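Local coordinates for calcium-regulated actin-bundling protein (Dictyostelium discoideum, PDB 4X3N), which binds and bundles actin filaments under calcium regulation and may contribute to the structure and reorganization of filopodia and pseudopodia as cells move, at residues E182-K185 with A186-A189; A275-W278 with M279-L283; A199-E202 with E203-R206. One frame throughout, in Å; residues are numbered along the deposited sequence.

Contact 1 (E182-K185 with A186-A189); sequences EIKK and ARLA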
ATOM      1  N   GLU A 182      10.890 -34.554   6.321  1.00 30.05           N
ATOM      2  CA  GLU A 182      11.038 -35.186   5.024  1.00 30.08           C
ATOM      3  C   GLU A 182      10.211 -34.405   4.012  1.00 30.04           C
ATOM      4  O   GLU A 182      10.582 -34.284   2.826  1.00 27.24           O
ATOM      5  CB  GLU A 182      10.606 -36.641   5.039  1.00 34.00           C
ATOM      6  CG  GLU A 182      11.546 -37.542   5.867  1.00 37.76           C
ATOM      7  CD  GLU A 182      11.193 -37.592   7.383  1.00 40.28           C
ATOM      8  OE1 GLU A 182      10.466 -36.694   7.936  1.00 35.90           O
ATOM      9  OE2 GLU A 182      11.657 -38.568   8.017  1.00 42.67           O
ATOM     10  N   ILE A 183       9.090 -33.895   4.490  1.00 26.80           N
ATOM     11  CA  ILE A 183       8.209 -33.094   3.648  1.00 28.53           C
ATOM     12  C   ILE A 183       8.853 -31.737   3.370  1.00 27.45           C
ATOM     13  O   ILE A 183       8.905 -31.329   2.224  1.00 27.31           O
ATOM     14  CB  ILE A 183       6.811 -32.991   4.274  1.00 29.36           C
ATOM     15  CG1 ILE A 183       6.155 -34.387   4.243  1.00 31.81           C
ATOM     16  CG2 ILE A 183       5.958 -31.951   3.563  1.00 28.21           C
ATOM     17  CD1 ILE A 183       4.800 -34.475   4.906  1.00 33.90           C
ATOM     18  N   LYS A 184       9.407 -31.083   4.386  1.00 25.20           N
ATOM     19  CA  LYS A 184      10.038 -29.820   4.161  1.00 26.20           C
ATOM     20  C   LYS A 184      11.145 -30.000   3.155  1.00 24.97           C
ATOM     21  O   LYS A 184      11.281 -29.210   2.237  1.00 25.04           O
ATOM     22  CB  LYS A 184      10.584 -29.228   5.450  1.00 28.22           C
ATOM     23  CG  LYS A 184      11.176 -27.837   5.318  1.00 29.63           C
ATOM     24  CD  LYS A 184      11.663 -27.374   6.676  1.00 32.81           C
ATOM     25  CE  LYS A 184      12.150 -25.949   6.617  1.00 38.52           C
ATOM     26  NZ  LYS A 184      13.344 -25.763   7.492  1.00 45.38           N
ATOM     27  N   LYS A 185      11.906 -31.063   3.282  1.00 29.12           N
ATOM     28  CA  LYS A 185      13.008 -31.328   2.335  1.00 27.66           C
ATOM     29  C   LYS A 185      12.524 -31.396   0.925  1.00 28.23           C
ATOM     30  O   LYS A 185      13.124 -30.827   0.028  1.00 28.51           O
ATOM     31  CB  LYS A 185      13.719 -32.626   2.687  1.00 30.29           C
ATOM     32  CG  LYS A 185      14.770 -32.417   3.778  1.00 34.76           C
ATOM     33  CD  LYS A 185      15.473 -33.739   4.135  1.00 39.61           C
ATOM     34  CE  LYS A 185      16.689 -33.569   5.082  1.00 42.60           C
ATOM     35  NZ  LYS A 185      16.332 -32.959   6.390  1.00 41.87           N
ATOM     36  N   ALA A 186      11.435 -32.122   0.726  1.00 25.79           N
ATOM     37  CA  ALA A 186      10.889 -32.314  -0.564  1.00 25.80           C
ATOM     38  C   ALA A 186      10.312 -31.005  -1.110  1.00 24.06           C
ATOM     39  O   ALA A 186      10.506 -30.689  -2.287  1.00 24.06           O
ATOM     40  CB  ALA A 186       9.794 -33.395  -0.484  1.00 28.68           C
ATOM     41  N   ARG A 187       9.624 -30.219  -0.265  1.00 22.22           N
ATOM     42  CA  ARG A 187       9.126 -28.902  -0.719  1.00 22.83           C
ATOM     43  C   ARG A 187      10.312 -28.006  -1.207  1.00 23.62           C
ATOM     44  O   ARG A 187      10.288 -27.386  -2.255  1.00 21.67           O
ATOM     45  CB  ARG A 187       8.432 -28.179   0.439  1.00 23.40           C
ATOM     46  CG  ARG A 187       7.973 -26.790   0.040  1.00 24.30           C
ATOM     47  CD  ARG A 187       7.024 -26.152   1.035  1.00 26.69           C
ATOM     48  NE  ARG A 187       7.474 -26.169   2.413  1.00 26.27           N
ATOM     49  CZ  ARG A 187       8.370 -25.321   2.924  1.00 24.95           C
ATOM     50  NH1 ARG A 187       9.017 -24.429   2.190  1.00 27.92           N
ATOM     51  NH2 ARG A 187       8.645 -25.396   4.189  1.00 28.28           N
ATOM     52  N   LEU A 188      11.346 -27.950  -0.412  1.00 22.97           N
ATOM     53  CA  LEU A 188      12.499 -27.139  -0.773  1.00 27.26           C
ATOM     54  C   LEU A 188      13.238 -27.678  -1.966  1.00 26.09           C
ATOM     55  O   LEU A 188      13.792 -26.896  -2.735  1.00 27.11           O
ATOM     56  CB  LEU A 188      13.472 -27.014   0.407  1.00 27.56           C
ATOM     57  CG  LEU A 188      12.889 -26.298   1.614  1.00 32.11           C
ATOM     58  CD1 LEU A 188      13.848 -26.391   2.817  1.00 34.84           C
ATOM     59  CD2 LEU A 188      12.601 -24.867   1.239  1.00 33.31           C
ATOM     60  N   ALA A 189      13.259 -28.988  -2.151  1.00 24.33           N
ATOM     61  CA  ALA A 189      13.811 -29.507  -3.377  1.00 23.99           C
ATOM     62  C   ALA A 189      13.003 -29.062  -4.605  1.00 23.68           C
ATOM     63  O   ALA A 189      13.535 -28.743  -5.676  1.00 21.00           O
ATOM     64  CB  ALA A 189      13.869 -31.024  -3.310  1.00 24.56           C
TER
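The opening turns of the long helix 181-211 bring K184 alongside L188 and aslant R187, one turn further on. K184 CG, carried anti to the backbone N (chi1 -176°), is the carbon that meets both neighbours. It lies 3.9 Å from L188 CD1, where the two side chains run beside one another and point the same way, and 3.7 Å from R187 NH2, where the chains cross obliquely. L188 also leans back over the turn before it, with L188 CG 3.4 Å from K184 O. That carbonyl accepts the L188 N-H at 2.9 Å in an almost straight bond (171° at the hydrogen). R187 N to I183 O, at 2.8 Å, is just as direct, and A186 N to E182 O and A189 N to K185 O complete four successive bonds of alpha-helical i to i+4 spacing.

This stretch is a two-faced part of the C-terminal helical assembly. I183 and A186 are buried: A186 rests on A247, V248 and A251 of helix 232-255, while I183 reaches Y255 of that helix and A275 of helix 273-290. A methyl is all that A186 offers, and its CB sits 3.5 Å from E182 O. The other face carries the lysines, K184 and K185, out toward solvent. A bend at chi3 (51°) turns the guanidinium of R187 back along the helix, where NH2 forms a salt bridge with E179. K184 also packs on E179, whose carboxylate probably offsets the positive charge gathered here; K184 NZ stays 5.8 Å from R187 NH2. E182 faces away from the following turn, its carboxylate paired with K254 and hydrogen-bonded to Y255 OH.

Contact 2 (A275-W278 with M279-L283); sequences AIWW and MNRDL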
ATOM      1  N   ALA A 275      -0.148 -32.415   1.442  1.00 21.42           N
ATOM      2  CA  ALA A 275       1.214 -32.036   1.087  1.00 23.78           C
ATOM      3  C   ALA A 275       1.777 -33.058   0.167  1.00 22.42           C
ATOM      4  O   ALA A 275       2.451 -32.712  -0.775  1.00 24.98           O
ATOM      5  CB  ALA A 275       2.065 -31.932   2.323  1.00 24.34           C
ATOM      6  N   ILE A 276       1.430 -34.334   0.400  1.00 23.75           N
ATOM      7  CA  ILE A 276       1.927 -35.418  -0.431  1.00 24.14           C
ATOM      8  C   ILE A 276       1.319 -35.288  -1.780  1.00 21.51           C
ATOM      9  O   ILE A 276       2.026 -35.269  -2.766  1.00 21.86           O
ATOM     10  CB  ILE A 276       1.721 -36.825   0.211  1.00 24.14           C
ATOM     11  CG1 ILE A 276       2.498 -36.989   1.518  1.00 25.21           C
ATOM     12  CG2 ILE A 276       2.075 -37.909  -0.788  1.00 27.05           C
ATOM     13  CD1 ILE A 276       3.983 -36.684   1.424  1.00 28.87           C
ATOM     14  N   TRP A 277       0.002 -35.096  -1.860  1.00 23.01           N
ATOM     15  CA  TRP A 277      -0.635 -34.933  -3.159  1.00 21.39           C
ATOM     16  C   TRP A 277      -0.048 -33.707  -3.932  1.00 21.42           C
ATOM     17  O   TRP A 277       0.200 -33.761  -5.137  1.00 20.30           O
ATOM     18  CB  TRP A 277      -2.169 -34.772  -2.976  1.00 25.88           C
ATOM     19  CG  TRP A 277      -2.928 -34.606  -4.303  1.00 24.05           C
ATOM     20  CD1 TRP A 277      -3.560 -35.603  -5.034  1.00 28.36           C
ATOM     21  CD2 TRP A 277      -3.126 -33.400  -5.046  1.00 26.85           C
ATOM     22  NE1 TRP A 277      -4.132 -35.074  -6.164  1.00 27.66           N
ATOM     23  CE2 TRP A 277      -3.863 -33.734  -6.210  1.00 26.98           C
ATOM     24  CE3 TRP A 277      -2.728 -32.072  -4.860  1.00 24.03           C
ATOM     25  CZ2 TRP A 277      -4.205 -32.783  -7.178  1.00 28.41           C
ATOM     26  CZ3 TRP A 277      -3.080 -31.126  -5.809  1.00 24.39           C
ATOM     27  CH2 TRP A 277      -3.814 -31.491  -6.960  1.00 26.91           C
ATOM     28  N   TRP A 278       0.152 -32.583  -3.235  1.00 22.29           N
ATOM     29  CA  TRP A 278       0.551 -31.335  -3.935  1.00 23.45           C
ATOM     30  C   TRP A 278       1.931 -31.490  -4.523  1.00 23.73           C
ATOM     31  O   TRP A 278       2.197 -31.151  -5.662  1.00 23.85           O
ATOM     32  CB  TRP A 278       0.561 -30.165  -2.938  1.00 22.31           C
ATOM     33  CG  TRP A 278       0.751 -28.838  -3.577  1.00 24.81           C
ATOM     34  CD1 TRP A 278       1.963 -28.219  -3.882  1.00 22.86           C
ATOM     35  CD2 TRP A 278      -0.266 -27.927  -3.989  1.00 22.34           C
ATOM     36  NE1 TRP A 278       1.738 -27.008  -4.397  1.00 25.35           N
ATOM     37  CE2 TRP A 278       0.381 -26.792  -4.494  1.00 24.51           C
ATOM     38  CE3 TRP A 278      -1.668 -27.940  -3.951  1.00 22.72           C
ATOM     39  CZ2 TRP A 278      -0.328 -25.695  -5.007  1.00 23.14           C
ATOM     40  CZ3 TRP A 278      -2.370 -26.836  -4.449  1.00 20.32           C
ATOM     41  CH2 TRP A 278      -1.709 -25.736  -4.940  1.00 22.49           C
ATOM     42  N   MET A 279       2.822 -32.022  -3.712  1.00 25.77           N
ATOM     43  CA  MET A 279       4.200 -32.172  -4.174  1.00 27.40           C
ATOM     44  C   MET A 279       4.312 -33.108  -5.343  1.00 23.12           C
ATOM     45  O   MET A 279       5.031 -32.849  -6.277  1.00 25.42           O
ATOM     46  CB  MET A 279       5.077 -32.649  -3.015  1.00 29.35           C
ATOM     47  CG  MET A 279       5.353 -31.535  -2.032  1.00 33.46           C
ATOM     48  SD  MET A 279       6.620 -31.961  -0.823  1.00 37.32           S
ATOM     49  CE  MET A 279       6.073 -33.621  -0.274  1.00 36.36           C
ATOM     50  N   ASN A 280       3.559 -34.194  -5.325  1.00 25.37           N
ATOM     51  CA  ASN A 280       3.513 -35.110  -6.502  1.00 23.30           C
ATOM     52  C   ASN A 280       2.918 -34.461  -7.688  1.00 24.47           C
ATOM     53  O   ASN A 280       3.443 -34.539  -8.770  1.00 25.79           O
ATOM     54  CB  ASN A 280       2.811 -36.425  -6.147  1.00 25.20           C
ATOM     55  CG  ASN A 280       3.740 -37.398  -5.381  1.00 25.62           C
ATOM     56  OD1 ASN A 280       4.501 -38.110  -5.985  1.00 30.19           O
ATOM     57  ND2 ASN A 280       3.691 -37.389  -4.069  1.00 23.68           N
ATOM     58  N   ARG A 281       1.788 -33.799  -7.515  1.00 26.98           N
ATOM     59  CA  ARG A 281       1.252 -33.019  -8.621  1.00 26.78           C
ATOM     60  C   ARG A 281       2.216 -32.029  -9.255  1.00 25.94           C
ATOM     61  O   ARG A 281       2.283 -31.855 -10.487  1.00 25.57           O
ATOM     62  CB  ARG A 281       0.030 -32.241  -8.122  1.00 27.03           C
ATOM     63  CG  ARG A 281      -0.745 -31.555  -9.214  1.00 26.23           C
ATOM     64  CD  ARG A 281      -1.373 -32.589 -10.141  1.00 29.67           C
ATOM     65  NE  ARG A 281      -2.146 -31.929 -11.177  1.00 28.08           N
ATOM     66  CZ  ARG A 281      -1.624 -31.323 -12.251  1.00 33.29           C
ATOM     67  NH1 ARG A 281      -0.314 -31.295 -12.446  1.00 34.32           N
ATOM     68  NH2 ARG A 281      -2.435 -30.717 -13.141  1.00 30.11           N
ATOM     69  N   ASP A 282       2.942 -31.343  -8.397  1.00 28.55           N
ATOM     70  CA  ASP A 282       3.818 -30.263  -8.834  1.00 26.17           C
ATOM     71  C   ASP A 282       5.042 -30.837  -9.559  1.00 26.49           C
ATOM     72  O   ASP A 282       5.424 -30.389 -10.647  1.00 25.36           O
ATOM     73  CB  ASP A 282       4.183 -29.489  -7.595  1.00 25.92           C
ATOM     74  CG  ASP A 282       4.796 -28.174  -7.907  1.00 33.32           C
ATOM     75  OD1 ASP A 282       4.133 -27.417  -8.636  1.00 37.59           O
ATOM     76  OD2 ASP A 282       5.894 -27.884  -7.388  1.00 33.12           O
ATOM     77  N   LEU A 283       5.618 -31.881  -8.969  1.00 25.48           N
ATOM     78  CA  LEU A 283       6.668 -32.668  -9.626  1.00 25.66           C
ATOM     79  C   LEU A 283       6.224 -33.133 -10.970  1.00 27.99           C
ATOM     80  O   LEU A 283       6.940 -32.985 -11.937  1.00 28.70           O
ATOM     81  CB  LEU A 283       7.008 -33.891  -8.825  1.00 26.20           C
ATOM     82  CG  LEU A 283       8.088 -34.810  -9.383  1.00 26.51           C
ATOM     83  CD1 LEU A 283       9.471 -34.124  -9.334  1.00 29.35           C
ATOM     84  CD2 LEU A 283       8.068 -36.127  -8.577  1.00 30.14           C
TER
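I276 O is gripped twice by N280: by the backbone N at 3.2 Å and by ND2 at 3.0 Å. The two donors arrive from opposite faces of the carbonyl plane. ND2 stands well above that plane, 44° out of it, although the oxygen lies nearly in the plane of the N280 amide. S252 OG of helix 232-255 is a further partner of ND2 and helps to fix the turn of the amide. One residue along helix 273-290, R281, its CG anti to the backbone N (chi1 -171°) and its chain bent at chi2, lays its aliphatic part over the W277 indole: CB is 4.1 Å from the centre of the six-membered ring, a CH-pi contact, and R281 CG is 3.8 Å from W277 CH2. The guanidinium is turned 69° from the ring and runs on to salt bridges with E62 and E285. Replacing W277 by an alanine is likely to strip the indole from the R281 methylenes and leave the guanidinium less firmly placed between its glutamates. Deeper in, I276 CD1 meets M279 CE at 4.1 Å. The indole thus covers the carbons of R281, whose positive charge is probably balanced by the two glutamates.

Contact 3 (A199-E202 with E203-R206); sequences AYEE and EKAR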
ATOM      1  N   ALA A 199      16.759 -19.672 -13.674  1.00 24.42           N
ATOM      2  CA  ALA A 199      18.102 -19.545 -14.226  1.00 25.63           C
ATOM      3  C   ALA A 199      18.106 -19.945 -15.721  1.00 26.62           C
ATOM      4  O   ALA A 199      18.609 -19.200 -16.559  1.00 28.90           O
ATOM      5  CB  ALA A 199      19.064 -20.442 -13.455  1.00 27.40           C
ATOM      6  N   TYR A 200      17.533 -21.098 -16.050  1.00 27.55           N
ATOM      7  CA  TYR A 200      17.438 -21.570 -17.452  1.00 26.54           C
ATOM      8  C   TYR A 200      16.621 -20.674 -18.387  1.00 24.81           C
ATOM      9  O   TYR A 200      17.069 -20.301 -19.478  1.00 24.29           O
ATOM     10  CB  TYR A 200      16.901 -22.993 -17.482  1.00 26.88           C
ATOM     11  CG  TYR A 200      16.463 -23.516 -18.853  1.00 27.70           C
ATOM     12  CD1 TYR A 200      17.394 -23.994 -19.787  1.00 28.60           C
ATOM     13  CD2 TYR A 200      15.124 -23.632 -19.162  1.00 28.72           C
ATOM     14  CE1 TYR A 200      16.988 -24.515 -20.998  1.00 27.55           C
ATOM     15  CE2 TYR A 200      14.699 -24.165 -20.370  1.00 31.55           C
ATOM     16  CZ  TYR A 200      15.627 -24.598 -21.282  1.00 31.91           C
ATOM     17  OH  TYR A 200      15.169 -25.084 -22.481  1.00 30.81           O
ATOM     18  N   GLU A 201      15.442 -20.276 -17.950  1.00 22.79           N
ATOM     19  CA  GLU A 201      14.621 -19.391 -18.778  1.00 22.63           C
ATOM     20  C   GLU A 201      15.203 -18.006 -18.849  1.00 24.44           C
ATOM     21  O   GLU A 201      15.045 -17.330 -19.855  1.00 24.49           O
ATOM     22  CB  GLU A 201      13.191 -19.315 -18.286  1.00 24.01           C
ATOM     23  CG  GLU A 201      12.510 -20.642 -18.308  1.00 24.60           C
ATOM     24  CD  GLU A 201      11.956 -21.081 -19.671  1.00 25.46           C
ATOM     25  OE1 GLU A 201      12.235 -20.499 -20.716  1.00 24.95           O
ATOM     26  OE2 GLU A 201      11.247 -22.092 -19.649  1.00 29.53           O
ATOM     27  N   GLU A 202      15.950 -17.557 -17.830  1.00 24.94           N
ATOM     28  CA  GLU A 202      16.525 -16.179 -17.975  1.00 25.25           C
ATOM     29  C   GLU A 202      17.633 -16.159 -18.992  1.00 27.09           C
ATOM     30  O   GLU A 202      17.771 -15.222 -19.800  1.00 28.22           O
ATOM     31  CB  GLU A 202      16.984 -15.607 -16.619  1.00 28.13           C
ATOM     32  CG  GLU A 202      15.808 -14.953 -15.877  1.00 30.73           C
ATOM     33  CD  GLU A 202      16.108 -14.604 -14.433  1.00 36.32           C
ATOM     34  OE1 GLU A 202      17.208 -14.997 -13.970  1.00 40.05           O
ATOM     35  OE2 GLU A 202      15.240 -13.956 -13.781  1.00 35.93           O
ATOM     36  N   GLU A 203      18.442 -17.176 -18.954  1.00 25.91           N
ATOM     37  CA  GLU A 203      19.481 -17.278 -19.943  1.00 30.07           C
ATOM     38  C   GLU A 203      18.940 -17.467 -21.381  1.00 32.51           C
ATOM     39  O   GLU A 203      19.517 -17.004 -22.309  1.00 34.09           O
ATOM     40  CB  GLU A 203      20.307 -18.485 -19.620  1.00 30.47           C
ATOM     41  CG  GLU A 203      21.310 -18.888 -20.685  1.00 33.24           C
ATOM     42  CD  GLU A 203      22.442 -17.903 -20.800  1.00 35.20           C
ATOM     43  OE1 GLU A 203      22.394 -16.813 -20.183  1.00 37.31           O
ATOM     44  OE2 GLU A 203      23.385 -18.195 -21.562  1.00 41.97           O
ATOM     45  N   LYS A 204      17.923 -18.286 -21.554  1.00 30.44           N
ATOM     46  CA  LYS A 204      17.263 -18.412 -22.827  1.00 31.45           C
ATOM     47  C   LYS A 204      16.852 -17.041 -23.322  1.00 33.77           C
ATOM     48  O   LYS A 204      17.144 -16.686 -24.456  1.00 33.82           O
ATOM     49  CB  LYS A 204      16.034 -19.264 -22.642  1.00 29.96           C
ATOM     50  CG  LYS A 204      15.826 -20.227 -23.749  1.00 38.37           C
ATOM     51  CD  LYS A 204      14.464 -20.896 -23.665  1.00 40.06           C
ATOM     52  CE  LYS A 204      14.686 -22.368 -23.769  1.00 42.79           C
ATOM     53  NZ  LYS A 204      13.365 -23.034 -23.701  1.00 45.04           N
ATOM     54  N   ALA A 205      16.191 -16.260 -22.460  1.00 33.22           N
ATOM     55  CA  ALA A 205      15.717 -14.944 -22.821  1.00 35.65           C
ATOM     56  C   ALA A 205      16.801 -13.918 -23.017  1.00 40.12           C
ATOM     57  O   ALA A 205      16.638 -12.985 -23.821  1.00 40.22           O
ATOM     58  CB  ALA A 205      14.701 -14.429 -21.840  1.00 36.08           C
ATOM     59  N   ARG A 206      17.895 -14.077 -22.291  1.00 40.47           N
ATOM     60  CA  ARG A 206      19.053 -13.260 -22.512  1.00 39.39           C
ATOM     61  C   ARG A 206      19.507 -13.490 -23.942  1.00 38.81           C
ATOM     62  O   ARG A 206      19.645 -12.546 -24.716  1.00 41.11           O
ATOM     63  CB  ARG A 206      20.219 -13.643 -21.579  1.00 40.77           C
ATOM     64  CG  ARG A 206      21.151 -12.479 -21.251  1.00 40.68           C
ATOM     65  CD  ARG A 206      22.659 -12.785 -21.356  1.00 40.02           C
ATOM     66  NE  ARG A 206      23.055 -14.181 -21.350  1.00 35.78           N
ATOM     67  CZ  ARG A 206      24.076 -14.695 -22.044  1.00 38.11           C
ATOM     68  NH1 ARG A 206      24.849 -13.965 -22.796  1.00 41.23           N
ATOM     69  NH2 ARG A 206      24.341 -15.971 -21.994  1.00 39.58           N
TER
HETATM   70  O   HOH W   1      11.340 -23.457 -22.004  1.00 36.38           O
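K204 reaches back along helix 181-211 to Y200 and E201. Its CB lies over the preceding turn, 3.5 Å from Y200 O, which also accepts the K204 backbone N-H. Further out, CD comes alongside the E201 carboxylate, 3.7 Å from OE1, the two chains pointing the same way. CE passes Y200 at a slant, 3.5 Å from the ring carbon CZ, and NZ ends 3.0 Å from Y200 OH in a weak hydrogen bond. Two torsions away from the usual staggered values, chi1 at -139° and chi3 at -129°, bring the ammonium to the tyrosine hydroxyl. NZ also donates to a water at 2.7 Å, and this water in turn donates to E201 OE2, also at 2.7 Å. The water thus bridges charges that do not touch directly, as NZ stays 4.1 Å from E201 OE1. Both partners are held from outside: D229 binds Y200 OH, and Y290 OH binds E201 OE2. On another side of the same turn, the edge of the R206 guanidinium faces the E203 carboxylate in a salt bridge, with NE 3.0 Å from E203 OE1 and tilted out of the carboxylate plane. E201 with K204, E203 with R206 and Y200 with K204 are the i to i+3 and i to i+4 pairs expected from the alpha-helical turn, here on helix 181-211 in the F-actin-bundling C-terminal region.

In the fold
Reading from the N terminus, contact 1 comes first, contact 3 follows further along the same helix 181-211, and contact 2 lies on the last helix, 273-290. Each spans neighbouring turns of one helix, so none closes a loop, and the three run in series without nesting or crossing. Contacts 1 and 2 nevertheless meet in space, with A186 CB 3.5 Å from M279 SD, joining the start of helix 181-211 to helix 273-290. Helix 232-255 borders all three. Contact 2 also reaches helices 42-57 and 61-79, tying the C-terminal helices to the N-terminal part. Contact 3 stands apart, its centre about 25 Å from that of contact 1.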